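Local coordinates for glycoside hydrolase family 31 (Trueperella pyogenes, PDB 5I0F), which degrades cycloalternan, a cyclic glucose oligosaccharide, probably by a retaining glycoside hydrolase mechanism that passes through a covalent glycosyl-enzyme intermediate, at residues A[181-184]-A[185-189]; A[200-203]-A[204-208]; A[534-537]-A[538-541]; A[573-576]-A[577-581]. All blocks are in the same frame, centred on the assembly; numbering follows the deposited sequence.

Contact 1 (A[181-184]-A[185-189])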
loop_
_atom_site.group_PDB
_atom_site.type_symbol
_atom_site.label_atom_id
_atom_site.label_comp_id
_atom_site.label_asym_id
_atom_site.label_seq_id
_atom_site.Cartn_x
_atom_site.Cartn_y
_atom_site.Cartn_z
ATOM N N ARG A 181 2.713 8.879 -0.391
ATOM C CA ARG A 181 2.383 9.393 -1.717
ATOM C C ARG A 181 3.622 9.402 -2.588
ATOM O O ARG A 181 4.727 9.622 -2.107
ATOM C CB ARG A 181 1.753 10.798 -1.634
ATOM C CG ARG A 181 0.483 10.866 -0.801
ATOM C CD ARG A 181 -0.680 10.248 -1.564
ATOM N NE ARG A 181 -1.787 9.892 -0.698
ATOM C CZ ARG A 181 -2.998 9.513 -1.120
ATOM N NH1 ARG A 181 -3.307 9.453 -2.415
ATOM N NH2 ARG A 181 -3.909 9.201 -0.217
ATOM N N TYR A 182 3.418 9.162 -3.880
ATOM C CA TYR A 182 4.497 8.892 -4.824
ATOM C C TYR A 182 4.715 9.984 -5.872
ATOM O O TYR A 182 5.667 9.918 -6.644
ATOM C CB TYR A 182 4.172 7.589 -5.564
ATOM C CG TYR A 182 4.141 6.368 -4.676
ATOM C CD1 TYR A 182 3.017 6.071 -3.895
ATOM C CD2 TYR A 182 5.201 5.480 -4.651
ATOM C CE1 TYR A 182 2.980 4.942 -3.085
ATOM C CE2 TYR A 182 5.161 4.366 -3.855
ATOM C CZ TYR A 182 4.038 4.100 -3.081
ATOM O OH TYR A 182 3.980 2.975 -2.307
ATOM N N ASP A 183 3.830 10.967 -5.906
ATOM C CA ASP A 183 3.814 11.965 -6.971
ATOM C C ASP A 183 4.541 13.210 -6.562
ATOM O O ASP A 183 5.438 13.650 -7.275
ATOM C CB ASP A 183 2.390 12.258 -7.499
ATOM C CG ASP A 183 1.342 12.517 -6.411
ATOM O OD1 ASP A 183 1.646 12.531 -5.195
ATOM O OD2 ASP A 183 0.170 12.729 -6.811
ATOM N N GLN A 184 4.179 13.790 -5.424
ATOM C CA GLN A 184 4.888 14.983 -4.937
ATOM C C GLN A 184 4.680 15.157 -3.447
ATOM O O GLN A 184 3.701 14.644 -2.864
ATOM C CB GLN A 184 4.464 16.249 -5.718
ATOM C CG GLN A 184 2.971 16.469 -5.793
ATOM C CD GLN A 184 2.576 17.558 -6.805
ATOM O OE1 GLN A 184 2.707 17.392 -8.005
ATOM N NE2 GLN A 184 2.073 18.650 -6.310
ATOM N N LEU A 185 5.616 15.872 -2.832
ATOM C CA LEU A 185 5.578 16.125 -1.387
ATOM C C LEU A 185 4.414 17.039 -0.997
ATOM O O LEU A 185 3.635 16.720 -0.084
ATOM C CB LEU A 185 6.896 16.755 -0.921
ATOM C CG LEU A 185 7.019 17.231 0.532
ATOM C CD1 LEU A 185 6.883 16.061 1.472
ATOM C CD2 LEU A 185 8.337 17.959 0.781
ATOM N N ASP A 186 4.328 18.186 -1.678
ATOM C CA ASP A 186 3.279 19.163 -1.421
ATOM C C ASP A 186 2.074 18.790 -2.290
ATOM O O ASP A 186 2.123 18.859 -3.521
ATOM C CB ASP A 186 3.806 20.572 -1.736
ATOM C CG ASP A 186 2.845 21.681 -1.357
ATOM O OD1 ASP A 186 1.685 21.437 -0.906
ATOM O OD2 ASP A 186 3.281 22.838 -1.548
ATOM N N GLN A 187 0.994 18.387 -1.641
ATOM C CA GLN A 187 -0.215 17.993 -2.329
ATOM C C GLN A 187 -1.119 19.168 -2.742
ATOM O O GLN A 187 -2.121 18.971 -3.435
ATOM C CB GLN A 187 -0.991 17.021 -1.456
ATOM C CG GLN A 187 -0.223 15.730 -1.210
ATOM C CD GLN A 187 -0.263 14.806 -2.399
ATOM O OE1 GLN A 187 -1.343 14.448 -2.884
ATOM N NE2 GLN A 187 0.908 14.399 -2.878
ATOM N N ARG A 188 -0.775 20.387 -2.355
ATOM C CA ARG A 188 -1.579 21.548 -2.797
ATOM C C ARG A 188 -1.668 21.616 -4.314
ATOM O O ARG A 188 -0.658 21.447 -5.012
ATOM C CB ARG A 188 -1.036 22.841 -2.240
ATOM C CG ARG A 188 -1.957 24.016 -2.526
ATOM C CD ARG A 188 -1.546 25.255 -1.759
ATOM N NE ARG A 188 -2.566 26.274 -1.954
ATOM C CZ ARG A 188 -2.712 27.365 -1.215
ATOM N NH1 ARG A 188 -1.893 27.622 -0.192
ATOM N NH2 ARG A 188 -3.718 28.195 -1.498
ATOM N N GLY A 189 -2.882 21.861 -4.819
ATOM C CA GLY A 189 -3.140 21.868 -6.255
ATOM C C GLY A 189 -3.673 20.566 -6.842
ATOM O O GLY A 189 -4.072 20.536 -8.008
HETATM O O HOH W 1 -1.872 12.890 -5.048
HETATM O O HOH W 2 0.481 20.918 -7.522
#

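Contact 2 (A[200-203]-A[204-208]). With GLC (alpha-D-glucopyranose), chain B.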
loop_
_atom_site.group_PDB
_atom_site.type_symbol
_atom_site.label_atom_id
_atom_site.label_comp_id
_atom_site.label_asym_id
_atom_site.label_seq_id
_atom_site.Cartn_x
_atom_site.Cartn_y
_atom_site.Cartn_z
ATOM N N TYR A 200 -0.103 -1.648 -9.294
ATOM C CA TYR A 200 1.094 -2.409 -9.642
ATOM C C TYR A 200 1.962 -1.531 -10.535
ATOM O O TYR A 200 1.672 -1.358 -11.706
ATOM C CB TYR A 200 0.767 -3.754 -10.310
ATOM C CG TYR A 200 1.971 -4.526 -10.853
ATOM C CD1 TYR A 200 2.994 -4.976 -10.012
ATOM C CD2 TYR A 200 2.075 -4.822 -12.209
ATOM C CE1 TYR A 200 4.092 -5.682 -10.516
ATOM C CE2 TYR A 200 3.156 -5.534 -12.717
ATOM C CZ TYR A 200 4.170 -5.956 -11.875
ATOM O OH TYR A 200 5.236 -6.670 -12.379
ATOM N N LYS A 201 3.004 -0.969 -9.924
ATOM C CA LYS A 201 3.985 -0.077 -10.556
ATOM C C LYS A 201 3.394 1.284 -10.924
ATOM O O LYS A 201 2.166 1.457 -11.010
ATOM C CB LYS A 201 4.709 -0.768 -11.744
ATOM C CG LYS A 201 5.241 -2.162 -11.365
ATOM C CD LYS A 201 6.199 -2.794 -12.366
ATOM C CE LYS A 201 5.603 -2.935 -13.746
ATOM N NZ LYS A 201 6.550 -3.598 -14.689
ATOM N N ALA A 202 4.290 2.250 -11.127
ATOM C CA ALA A 202 3.942 3.620 -11.532
ATOM C C ALA A 202 2.883 4.265 -10.623
ATOM O O ALA A 202 1.945 4.919 -11.098
ATOM C CB ALA A 202 3.466 3.616 -12.987
ATOM N N GLN A 203 3.040 4.104 -9.308
ATOM C CA GLN A 203 2.075 4.660 -8.354
ATOM C C GLN A 203 2.016 6.197 -8.452
ATOM O O GLN A 203 0.933 6.795 -8.310
ATOM C CB GLN A 203 2.416 4.261 -6.930
ATOM C CG GLN A 203 2.351 2.746 -6.640
ATOM C CD GLN A 203 3.641 1.979 -6.977
ATOM O OE1 GLN A 203 4.707 2.572 -7.156
ATOM N NE2 GLN A 203 3.552 0.652 -7.015
ATOM N N GLY A 204 3.169 6.822 -8.691
ATOM C CA GLY A 204 3.240 8.279 -8.830
ATOM C C GLY A 204 2.557 8.796 -10.079
ATOM O O GLY A 204 1.863 9.800 -10.030
ATOM N N LYS A 205 2.714 8.095 -11.193
ATOM C CA LYS A 205 2.029 8.467 -12.433
ATOM C C LYS A 205 0.526 8.356 -12.308
ATOM O O LYS A 205 -0.204 9.153 -12.870
ATOM C CB LYS A 205 2.473 7.573 -13.598
ATOM C CG LYS A 205 3.968 7.580 -13.881
ATOM C CD LYS A 205 4.295 6.763 -15.139
ATOM C CE LYS A 205 5.783 6.456 -15.280
ATOM N NZ LYS A 205 6.558 7.573 -15.903
ATOM N N HIS A 206 0.048 7.368 -11.557
ATOM C CA HIS A 206 -1.404 7.164 -11.410
ATOM C C HIS A 206 -2.015 7.828 -10.185
ATOM O O HIS A 206 -3.241 7.822 -10.035
ATOM C CB HIS A 206 -1.712 5.667 -11.398
ATOM C CG HIS A 206 -1.422 4.995 -12.704
ATOM N ND1 HIS A 206 -0.255 4.306 -12.943
ATOM C CD2 HIS A 206 -2.147 4.919 -13.849
ATOM C CE1 HIS A 206 -0.269 3.828 -14.180
ATOM N NE2 HIS A 206 -1.403 4.193 -14.751
ATOM N N HIS A 207 -1.184 8.389 -9.305
ATOM C CA HIS A 207 -1.665 9.131 -8.107
ATOM C C HIS A 207 -2.480 8.249 -7.147
ATOM O O HIS A 207 -3.522 8.656 -6.630
ATOM C CB HIS A 207 -2.468 10.391 -8.534
ATOM C CG HIS A 207 -1.758 11.227 -9.551
ATOM N ND1 HIS A 207 -0.707 12.056 -9.226
ATOM C CD2 HIS A 207 -1.923 11.336 -10.892
ATOM C CE1 HIS A 207 -0.254 12.643 -10.319
ATOM N NE2 HIS A 207 -0.979 12.229 -11.344
ATOM N N ARG A 208 -1.979 7.048 -6.894
ATOM C CA ARG A 208 -2.630 6.082 -6.019
ATOM C C ARG A 208 -1.596 5.552 -5.034
ATOM O O ARG A 208 -0.403 5.830 -5.172
ATOM C CB ARG A 208 -3.195 4.937 -6.861
ATOM C CG ARG A 208 -4.347 5.370 -7.759
ATOM C CD ARG A 208 -4.592 4.331 -8.838
ATOM N NE ARG A 208 -5.604 4.750 -9.778
ATOM C CZ ARG A 208 -5.717 4.329 -11.043
ATOM N NH1 ARG A 208 -4.860 3.465 -11.596
ATOM N NH2 ARG A 208 -6.709 4.801 -11.780
HETATM C C1 GLC B . 3.078 -9.336 -9.542
HETATM C C2 GLC B . 3.919 -8.682 -8.443
HETATM C C3 GLC B . 3.222 -8.796 -7.093
HETATM C C4 GLC B . 1.840 -8.166 -7.184
HETATM C C5 GLC B . 1.067 -8.908 -8.278
HETATM C C6 GLC B . -0.351 -8.394 -8.460
HETATM O O2 GLC B . 5.213 -9.291 -8.407
HETATM O O3 GLC B . 4.007 -8.129 -6.093
HETATM O O4 GLC B . 1.171 -8.242 -5.908
HETATM O O5 GLC B . 1.751 -8.804 -9.542
HETATM O O6 GLC B . -0.379 -7.095 -9.071
HETATM O O HOH W 3 5.825 5.294 -8.138
#

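Contact 3 (A[534-537]-A[538-541]). With CA (calcium ion), chain E.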
loop_
_atom_site.group_PDB
_atom_site.type_symbol
_atom_site.label_atom_id
_atom_site.label_comp_id
_atom_site.label_asym_id
_atom_site.label_seq_id
_atom_site.Cartn_x
_atom_site.Cartn_y
_atom_site.Cartn_z
ATOM N N ASP A 534 9.215 -0.544 -11.390
ATOM C CA ASP A 534 10.214 -0.747 -12.427
ATOM C C ASP A 534 11.577 -0.171 -11.995
ATOM O O ASP A 534 11.666 0.657 -11.085
ATOM C CB ASP A 534 9.763 -0.064 -13.717
ATOM C CG ASP A 534 8.589 -0.779 -14.377
ATOM O OD1 ASP A 534 8.751 -1.957 -14.771
ATOM O OD2 ASP A 534 7.501 -0.174 -14.498
ATOM N N SER A 535 12.633 -0.643 -12.654
ATOM C CA SER A 535 13.968 -0.140 -12.434
ATOM C C SER A 535 14.236 1.061 -13.320
ATOM O O SER A 535 14.928 0.951 -14.358
ATOM C CB SER A 535 15.029 -1.226 -12.688
ATOM O OG SER A 535 14.957 -2.242 -11.690
ATOM N N THR A 536 13.702 2.198 -12.892
ATOM C CA THR A 536 13.791 3.459 -13.626
ATOM C C THR A 536 14.185 4.634 -12.728
ATOM O O THR A 536 13.956 4.606 -11.498
ATOM C CB THR A 536 12.461 3.821 -14.296
ATOM O OG1 THR A 536 11.466 4.109 -13.318
ATOM C CG2 THR A 536 11.980 2.717 -15.245
ATOM N N TRP A 537 14.705 5.694 -13.359
ATOM C CA TRP A 537 15.001 6.932 -12.634
ATOM C C TRP A 537 13.728 7.573 -12.067
ATOM O O TRP A 537 13.741 8.062 -10.957
ATOM C CB TRP A 537 15.779 7.930 -13.498
ATOM C CG TRP A 537 17.116 7.406 -13.864
ATOM C CD1 TRP A 537 17.446 6.703 -14.990
ATOM C CD2 TRP A 537 18.318 7.521 -13.094
ATOM N NE1 TRP A 537 18.792 6.382 -14.973
ATOM C CE2 TRP A 537 19.348 6.866 -13.818
ATOM C CE3 TRP A 537 18.629 8.116 -11.866
ATOM C CZ2 TRP A 537 20.667 6.801 -13.356
ATOM C CZ3 TRP A 537 19.957 8.053 -11.406
ATOM C CH2 TRP A 537 20.950 7.387 -12.149
ATOM N N GLU A 538 12.632 7.555 -12.826
ATOM C CA GLU A 538 11.373 8.115 -12.338
ATOM C C GLU A 538 10.869 7.371 -11.097
ATOM O O GLU A 538 10.400 8.007 -10.139
ATOM C CB GLU A 538 10.288 8.143 -13.443
ATOM C CG GLU A 538 8.980 8.837 -13.029
ATOM C CD GLU A 538 9.171 10.199 -12.335
ATOM O OE1 GLU A 538 9.987 11.053 -12.821
ATOM O OE2 GLU A 538 8.530 10.404 -11.257
ATOM N N ALA A 539 11.000 6.047 -11.088
ATOM C CA ALA A 539 10.590 5.270 -9.923
ATOM C C ALA A 539 11.453 5.551 -8.673
ATOM O O ALA A 539 10.939 5.580 -7.551
ATOM C CB ALA A 539 10.580 3.787 -10.256
ATOM N N PHE A 540 12.752 5.748 -8.888
ATOM C CA PHE A 540 13.687 6.185 -7.844
ATOM C C PHE A 540 13.212 7.504 -7.220
ATOM O O PHE A 540 13.045 7.592 -5.993
ATOM C CB PHE A 540 15.099 6.282 -8.486
ATOM C CG PHE A 540 16.222 6.742 -7.586
ATOM C CD1 PHE A 540 16.139 6.775 -6.204
ATOM C CD2 PHE A 540 17.422 7.140 -8.179
ATOM C CE1 PHE A 540 17.209 7.182 -5.429
ATOM C CE2 PHE A 540 18.513 7.536 -7.400
ATOM C CZ PHE A 540 18.396 7.581 -6.028
ATOM N N ARG A 541 12.959 8.515 -8.057
ATOM C CA ARG A 541 12.442 9.792 -7.539
ATOM C C ARG A 541 11.130 9.627 -6.787
ATOM O O ARG A 541 10.953 10.222 -5.706
ATOM C CB ARG A 541 12.273 10.820 -8.660
ATOM C CG ARG A 541 13.613 11.225 -9.264
ATOM C CD ARG A 541 13.521 12.297 -10.348
ATOM N NE ARG A 541 12.951 11.817 -11.600
ATOM C CZ ARG A 541 13.628 11.432 -12.701
ATOM N NH1 ARG A 541 12.941 11.021 -13.758
ATOM N NH2 ARG A 541 14.960 11.442 -12.788
HETATM CA CA CA E . 10.195 -2.402 -16.821
HETATM O O HOH W 4 11.872 -2.219 -15.138
HETATM O O HOH W 5 9.391 -4.604 -15.842
HETATM O O HOH W 6 11.146 -3.927 -18.246
HETATM O O HOH W 7 7.962 -2.242 -18.037
HETATM O O HOH W 8 10.240 -0.142 -17.420
#

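Contact 4 (A[573-576]-A[577-581])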
loop_
_atom_site.group_PDB
_atom_site.type_symbol
_atom_site.label_atom_id
_atom_site.label_comp_id
_atom_site.label_asym_id
_atom_site.label_seq_id
_atom_site.Cartn_x
_atom_site.Cartn_y
_atom_site.Cartn_z
ATOM N N GLU A 573 24.492 2.668 -13.486
ATOM C CA GLU A 573 24.473 3.991 -12.885
ATOM C C GLU A 573 23.298 4.172 -11.914
ATOM O O GLU A 573 23.442 4.790 -10.856
ATOM C CB GLU A 573 24.423 5.079 -13.974
ATOM C CG GLU A 573 24.668 6.467 -13.435
ATOM C CD GLU A 573 24.616 7.542 -14.509
ATOM O OE1 GLU A 573 24.956 8.691 -14.187
ATOM O OE2 GLU A 573 24.185 7.263 -15.665
ATOM N N LEU A 574 22.143 3.637 -12.295
ATOM C CA LEU A 574 20.969 3.671 -11.438
ATOM C C LEU A 574 21.192 2.842 -10.197
ATOM O O LEU A 574 20.878 3.283 -9.091
ATOM C CB LEU A 574 19.708 3.211 -12.202
ATOM C CG LEU A 574 18.426 3.091 -11.376
ATOM C CD1 LEU A 574 18.051 4.406 -10.700
ATOM C CD2 LEU A 574 17.331 2.588 -12.289
ATOM N N TYR A 575 21.728 1.641 -10.357
ATOM C CA TYR A 575 22.044 0.806 -9.193
ATOM C C TYR A 575 22.977 1.543 -8.232
ATOM O O TYR A 575 22.709 1.606 -7.040
ATOM C CB TYR A 575 22.641 -0.522 -9.600
ATOM C CG TYR A 575 22.709 -1.555 -8.474
ATOM C CD1 TYR A 575 21.604 -2.341 -8.150
ATOM C CD2 TYR A 575 23.878 -1.757 -7.767
ATOM C CE1 TYR A 575 21.667 -3.305 -7.151
ATOM C CE2 TYR A 575 23.952 -2.728 -6.768
ATOM C CZ TYR A 575 22.852 -3.492 -6.462
ATOM O OH TYR A 575 22.950 -4.459 -5.472
ATOM N N ALA A 576 24.020 2.160 -8.763
ATOM C CA ALA A 576 24.947 2.934 -7.940
ATOM C C ALA A 576 24.293 4.058 -7.176
ATOM O O ALA A 576 24.527 4.195 -5.971
ATOM C CB ALA A 576 26.088 3.478 -8.776
ATOM N N ARG A 577 23.497 4.885 -7.857
ATOM C CA ARG A 577 22.886 6.042 -7.197
ATOM C C ARG A 577 21.830 5.599 -6.179
ATOM O O ARG A 577 21.730 6.166 -5.095
ATOM C CB ARG A 577 22.252 7.006 -8.201
ATOM C CG ARG A 577 23.187 7.659 -9.196
ATOM C CD ARG A 577 24.359 8.341 -8.539
ATOM N NE ARG A 577 25.047 9.263 -9.437
ATOM C CZ ARG A 577 26.166 9.921 -9.134
ATOM N NH1 ARG A 577 26.765 9.772 -7.951
ATOM N NH2 ARG A 577 26.693 10.754 -10.034
ATOM N N ALA A 578 21.074 4.573 -6.522
ATOM C CA ALA A 578 20.020 4.074 -5.663
ATOM C C ALA A 578 20.579 3.360 -4.435
ATOM O O ALA A 578 20.013 3.458 -3.341
ATOM C CB ALA A 578 19.111 3.138 -6.441
ATOM N N PHE A 579 21.678 2.623 -4.622
ATOM C CA PHE A 579 22.327 1.923 -3.503
ATOM C C PHE A 579 22.861 2.962 -2.493
ATOM O O PHE A 579 22.686 2.807 -1.282
ATOM C CB PHE A 579 23.426 0.977 -4.011
ATOM C CG PHE A 579 23.829 -0.111 -3.033
ATOM C CD1 PHE A 579 24.686 0.158 -1.976
ATOM C CD2 PHE A 579 23.393 -1.419 -3.216
ATOM C CE1 PHE A 579 25.080 -0.845 -1.099
ATOM C CE2 PHE A 579 23.786 -2.436 -2.346
ATOM C CZ PHE A 579 24.616 -2.148 -1.271
ATOM N N ALA A 580 23.473 4.037 -3.001
ATOM C CA ALA A 580 23.970 5.132 -2.146
ATOM C C ALA A 580 22.821 5.802 -1.382
ATOM O O ALA A 580 22.902 6.036 -0.169
ATOM C CB ALA A 580 24.739 6.148 -2.983
ATOM N N ALA A 581 21.718 6.065 -2.075
ATOM C CA ALA A 581 20.578 6.688 -1.428
ATOM C C ALA A 581 19.991 5.806 -0.352
ATOM O O ALA A 581 19.677 6.309 0.748
ATOM C CB ALA A 581 19.505 7.050 -2.442
HETATM O O HOH W 9 24.215 10.221 -11.985
#

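Contact 1 (A[181-184]-A[185-189])
The side chains of Gln-187 and Asp-183 cross at about a right angle, and Gln-187 NE2 reaches Asp-183 OD1 at 3.1 Å. The amide and carboxylate planes are turned 36° apart, and the donor comes to the syn side of OD1 but well out of the carboxylate plane. A second bond from Gln-187 NE2 goes to Gln-184 O at 2.8 Å, so both hydrogens of the amide are used and its rotation is fixed; a bend at chi2 (-77°) of Gln-187 folds the amide back over the turn. Asp-183 OD1 also accepts from Gln-184 N, on the same face of the carboxylate. Water 1 bridges Asp-183 OD2 and Gln-187 OE1, while His-207 is a further partner of OD2. Gln-184 reaches the other way: its extended chain carries NE2 to Asp-186 O at 2.8 Å, in a nearly straight bond of 170°. Water 2 continues from that NE2 to Arg-188 O. Arg-181 CB packs against the amide nitrogen, 3.9 Å from Gln-187 NE2, its guanidinium being held by Asp-193 O and Phe-178 O. Asp-186 OD1 accepts from Arg-188 N at 3.0 Å, which makes an Asx turn in the loop joining strands 174-179 and 191-194.

Contact 2 (A[200-203]-A[204-208])
Ala-202 O receives two hydrogen bonds from His-206, one from the ring and one from the backbone, and this is the tight part of the contact. His-206 ND1 lies 2.9 Å from Ala-202 O and stands above the carbonyl plane, whereas His-206 N, at 3.1 Å from the same Ala-202 O, lies closer to that plane. The ring is brought back toward the start of the helix by chi1 of -66°, which sets CG beside the backbone N; since a carbonyl oxygen can only accept, ND1 carries the proton. Ala-202 CB fills the angle between this ring and the chain of Lys-205, 3.8 Å from His-206 ND1 and 3.9 Å from Lys-205 CD. Further on, Gln-203 O accepts from Arg-208 N at 3.2 Å, a pattern that fits a Schellman motif, with positive phi at His-207 and a weak His-207 N to Gly-204 O bond.

On the inner side, Gln-203 NE2 turns to Asp-532 O and to Gln-199 O just upstream, and water 3 links Gln-203 OE1 to Gly-204 N. The ring of Tyr-200 has Lys-201 CG over one face and glucose over the other, Tyr-200 CE1 being 3.7 Å from C2 of the sugar; Tyr-200 OH bonds to Glu-593. The outer side is looser: Lys-205 touches Ala-202 through aliphatic carbons and then leads away, and exposed His-207 sends ND1 to Asp-183. Ala-202 occupies the N-cap of helix 203-206, and Tyr-200, just before it, belongs to the glycan-binding pocket.

Contact 3 (A[534-537]-A[538-541])
Asp-534 works at both ends: its O packs on Ala-539 CB in the first turn of a helix, while its OD1 binds a calcium ion at 2.5 Å, with five waters as the other ligands. One of them, water 4, also accepts from Ser-535 N, so the metal shell is tied to the backbone as well. The chain then enters helix 537-551, which follows strand 527-529 of the TIM barrel, with Thr-536 as N-cap. Thr-536 OG1 accepts from Ala-539 N at 3.0 Å; its chi1 of 67° places the hydroxyl between the backbone N and the carbonyl carbon, facing the first turn. Ala-539 CB closes against it, 3.2 Å from Thr-536 OG1. Asp-534 OD1 has a second charged partner in Lys-201, which, with the calcium, probably offsets its negative charge.

Along the helix, Trp-537 and Phe-540 lie side by side and point the same way. Trp-537 CE3 comes to the edge of the Phe-540 ring, 4.0 Å from Phe-540 CD2, and Leu-574 of helix 572-583 touches both residues. Trp-537 NE1 is bound by Glu-571. Arg-541 folds back over the first turn through a bend at chi3 (-72°), so that Trp-537 O lies over the centre of one guanidinium face, while NH2 bonds to Thr-683 O. In the plane of that group Arg-541 grips Glu-538 side-on in a salt bridge: Arg-541 NE and NH1 both donate to the one oxygen Glu-538 OE1, at 3.3 Å and 3.1 Å, from the same face of the carboxylate.

Contact 4 (A[573-576]-A[577-581])
Arg-577 packs back along its helix on Glu-573, and its chain can be followed outward. Arg-577 CB rests 3.7 Å from Glu-573 O, and Arg-577 CG comes closer, 3.3 Å from that same Glu-573 O, which is already bonded to Arg-577 N at 3.0 Å. A bend at chi2 (-53°) lays the chain beside this turn before it straightens. Arg-577 NE then donates to water 9, which lies in the guanidinium plane and donates a hydrogen bond to Glu-573 OE1. At the tip, NH1 and NH2 leave the helix for Gly-719 O and Val-718 O. Glu-573 OE1 is also bound by Gly-686 N.

Farther round the helix, Tyr-575 and Phe-579 run side by side with ring planes 42° apart, an oblique pair in which Tyr-575 CE2 meets Phe-579 CD2 at 3.8 Å. Tyr-575 OH bonds to Arg-604 O, and Phe-579 packs on helix 617-646. Helix 572-583 is the helix of the beta-alpha-beta unit between barrel strands 558-561 and 587-590. Glu-573 and Arg-577 are thus coupled through water, their charged atoms not touching; backbone carbonyls beyond this helix satisfy the buried guanidinium, and the nearby opposite charge probably steadies the cation through the water.

Overall arrangement
The four contacts follow one another along the chain. Contact 1 lies in the loop between strands 174-179 and 191-194; contact 2, about 12 Å away between centres, follows strand 191-194 and ends in helix 203-206. In the TIM barrel, contact 3 covers the entry into helix 537-551 and contact 4 lies within helix 572-583, about 11 Å apart between centres; these helices follow barrel strands 527-529 and 558-561. Asp-183 to His-207 joins contacts 1 and 2, and Lys-201 to Asp-534 joins contacts 2 and 3, so the beta-rich region before the barrel is connected to barrel helices near the glycan. Contacts 1 and 4 are farthest apart, about 24 Å between centres.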